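Local coordinates for protein LEOA (Escherichia coli, PDB 4AUR) that is a bacterial dynamin, a GTPase of the dynamin family that probably couples GTP hydrolysis to work on membranes, at residues Val144-Lys152 / Lys198-Leu206. Numbering follows the deposited sequence.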
# COMPACT_ATOMS: atom_id res chain seq x y z
N VAL A 144 -31.06 13.03 -37.75
CA VAL A 144 -32.51 13.17 -37.81
C VAL A 144 -33.05 12.35 -38.96
O VAL A 144 -32.63 12.54 -40.11
CB VAL A 144 -32.93 14.63 -38.02
CG1 VAL A 144 -34.43 14.71 -38.25
CG2 VAL A 144 -32.54 15.47 -36.83
N VAL A 145 -34.00 11.47 -38.63
CA VAL A 145 -34.63 10.56 -39.61
C VAL A 145 -36.17 10.71 -39.63
O VAL A 145 -36.72 11.63 -39.00
CB VAL A 145 -34.23 9.10 -39.34
CG1 VAL A 145 -32.72 8.96 -39.39
CG2 VAL A 145 -34.78 8.61 -38.01
N ASP A 146 -36.84 9.84 -40.38
CA ASP A 146 -38.28 9.93 -40.62
C ASP A 146 -39.00 8.93 -39.77
O ASP A 146 -38.49 7.86 -39.46
CB ASP A 146 -38.63 9.69 -42.11
CG ASP A 146 -39.94 10.39 -42.54
OD1 ASP A 146 -41.04 9.91 -42.16
OD2 ASP A 146 -39.88 11.42 -43.26
N ALA A 147 -40.21 9.29 -39.39
CA ALA A 147 -41.05 8.41 -38.61
C ALA A 147 -41.68 7.29 -39.45
O ALA A 147 -41.80 6.15 -38.99
CB ALA A 147 -42.13 9.24 -37.96
N THR A 148 -42.12 7.63 -40.66
CA THR A 148 -42.80 6.64 -41.52
C THR A 148 -41.85 5.51 -41.91
O THR A 148 -42.19 4.35 -41.78
CB THR A 148 -43.38 7.28 -42.79
OG1 THR A 148 -42.39 8.10 -43.44
CG2 THR A 148 -44.59 8.14 -42.45
N ASN A 149 -40.67 5.88 -42.40
CA ASN A 149 -39.68 4.90 -42.85
C ASN A 149 -38.27 5.33 -42.39
O ASN A 149 -37.49 5.89 -43.17
CB ASN A 149 -39.76 4.77 -44.38
CG ASN A 149 -38.70 3.84 -44.95
OD1 ASN A 149 -38.32 2.83 -44.34
ND2 ASN A 149 -38.21 4.17 -46.14
N PRO A 150 -37.97 5.11 -41.09
CA PRO A 150 -36.73 5.61 -40.47
C PRO A 150 -35.44 5.17 -41.15
O PRO A 150 -35.17 3.98 -41.27
CB PRO A 150 -36.80 5.04 -39.04
CG PRO A 150 -37.82 3.97 -39.09
CD PRO A 150 -38.82 4.44 -40.10
N LEU A 151 -34.67 6.16 -41.61
CA LEU A 151 -33.33 5.99 -42.16
C LEU A 151 -33.43 5.72 -43.62
O LEU A 151 -33.83 4.65 -44.02
CB LEU A 151 -32.52 4.89 -41.45
CG LEU A 151 -31.04 4.81 -41.85
CD1 LEU A 151 -30.34 6.11 -41.52
CD2 LEU A 151 -30.33 3.65 -41.18
N LYS A 152 -33.04 6.70 -44.43
CA LYS A 152 -33.12 6.57 -45.87
C LYS A 152 -32.24 5.45 -46.39
O LYS A 152 -31.21 5.13 -45.81
CB LYS A 152 -32.78 7.89 -46.56
CG LYS A 152 -33.89 8.92 -46.37
CD LYS A 152 -33.60 10.23 -47.09
CE LYS A 152 -34.81 11.16 -47.09
NZ LYS A 152 -35.73 10.96 -48.25
N LYS A 198 -40.89 1.71 -33.46
CA LYS A 198 -40.00 2.46 -34.32
C LYS A 198 -38.58 2.51 -33.78
O LYS A 198 -37.64 2.44 -34.55
CB LYS A 198 -40.52 3.87 -34.55
CG LYS A 198 -41.85 3.90 -35.29
CD LYS A 198 -41.66 3.73 -36.79
CE LYS A 198 -42.97 3.68 -37.55
NZ LYS A 198 -42.75 3.47 -39.00
N LYS A 199 -38.41 2.62 -32.47
CA LYS A 199 -37.07 2.54 -31.86
C LYS A 199 -36.42 1.20 -32.14
O LYS A 199 -35.23 1.12 -32.35
CB LYS A 199 -37.10 2.79 -30.34
CG LYS A 199 -37.05 4.28 -29.97
CD LYS A 199 -37.70 4.63 -28.63
CE LYS A 199 -36.72 4.56 -27.45
NZ LYS A 199 -37.38 5.04 -26.20
N ALA A 200 -37.21 0.14 -32.16
CA ALA A 200 -36.71 -1.20 -32.41
C ALA A 200 -36.32 -1.40 -33.86
O ALA A 200 -35.34 -2.03 -34.14
CB ALA A 200 -37.73 -2.23 -32.00
N ASN A 201 -37.14 -0.89 -34.77
CA ASN A 201 -36.89 -0.99 -36.20
C ASN A 201 -35.60 -0.32 -36.61
O ASN A 201 -34.73 -0.95 -37.21
CB ASN A 201 -38.04 -0.37 -36.98
CG ASN A 201 -37.95 -0.65 -38.46
OD1 ASN A 201 -37.91 0.27 -39.27
ND2 ASN A 201 -37.92 -1.92 -38.83
N LEU A 202 -35.47 0.97 -36.26
CA LEU A 202 -34.26 1.74 -36.52
C LEU A 202 -33.04 1.13 -35.87
O LEU A 202 -31.93 1.20 -36.42
CB LEU A 202 -34.40 3.16 -35.99
CG LEU A 202 -33.20 4.08 -36.21
CD1 LEU A 202 -32.92 4.22 -37.69
CD2 LEU A 202 -33.46 5.43 -35.60
N LYS A 203 -33.24 0.56 -34.70
CA LYS A 203 -32.16 -0.11 -34.00
C LYS A 203 -31.60 -1.20 -34.89
O LYS A 203 -30.40 -1.30 -35.06
CB LYS A 203 -32.65 -0.66 -32.67
CG LYS A 203 -31.56 -1.09 -31.70
CD LYS A 203 -32.05 -1.09 -30.25
CE LYS A 203 -32.02 0.31 -29.64
NZ LYS A 203 -32.40 0.31 -28.20
N GLY A 204 -32.47 -1.98 -35.50
CA GLY A 204 -32.04 -3.05 -36.38
C GLY A 204 -31.34 -2.60 -37.65
O GLY A 204 -30.35 -3.21 -38.04
N LYS A 205 -31.85 -1.56 -38.31
CA LYS A 205 -31.15 -1.00 -39.47
C LYS A 205 -29.78 -0.40 -39.15
O LYS A 205 -28.90 -0.37 -39.98
CB LYS A 205 -31.98 0.10 -40.13
CG LYS A 205 -33.40 -0.33 -40.46
CD LYS A 205 -34.11 0.76 -41.23
CE LYS A 205 -35.57 0.44 -41.36
NZ LYS A 205 -36.25 1.54 -42.10
N LEU A 206 -29.59 0.13 -37.95
CA LEU A 206 -28.32 0.77 -37.66
C LEU A 206 -27.36 -0.34 -37.39
O LEU A 206 -26.25 -0.31 -37.89
CB LEU A 206 -28.42 1.70 -36.46
CG LEU A 206 -29.28 2.94 -36.66
CD1 LEU A 206 -29.49 3.65 -35.34
CD2 LEU A 206 -28.65 3.89 -37.68
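P150 and L202 bring the two backbones closest, their CA atoms 6.1 Å apart, where the loop following strand 140-146 runs beside helix 188-209; at A147 and K198 the CA separation has widened to 7.4 Å. Two lysines of the helix illustrate how a loop without regular backbone pairing can be tied down through its carbonyls. K198, its chain bent at chi2, donates from NZ to A147 O at 2.8 Å, in the carbonyl plane with a C=O...N angle of 154°. Seven residues on, K205 reaches P150 O with NZ, also at 2.8 Å, but tilted 27° from that carbonyl's plane; its chain is extended beyond CG, which carries NZ over one face of the P150 ring. N149 OD1 lies near the same NZ, while N149 ND2 hydrogen-bonds to E153. In the P-loop GTPase fold, to which the dynamin family belongs, such helices flank a largely parallel sheet, and here strand 140-146 is one of the inner strands. Beneath the lysines the contact is apolar. L202 CD1 meets L151 CB at 3.8 Å and also approaches P150 CB, whereas its other methyl, CD2, faces V145 CG2. L151, with CG anti to its own N (chi1 -171°), sends CD2 to L206 CD2 at 3.9 Å, past the base of K205. V159 of helix 156-165 touches both L151 and L206, and F174 of neighbouring strand 172-177 lies against L202 and L206.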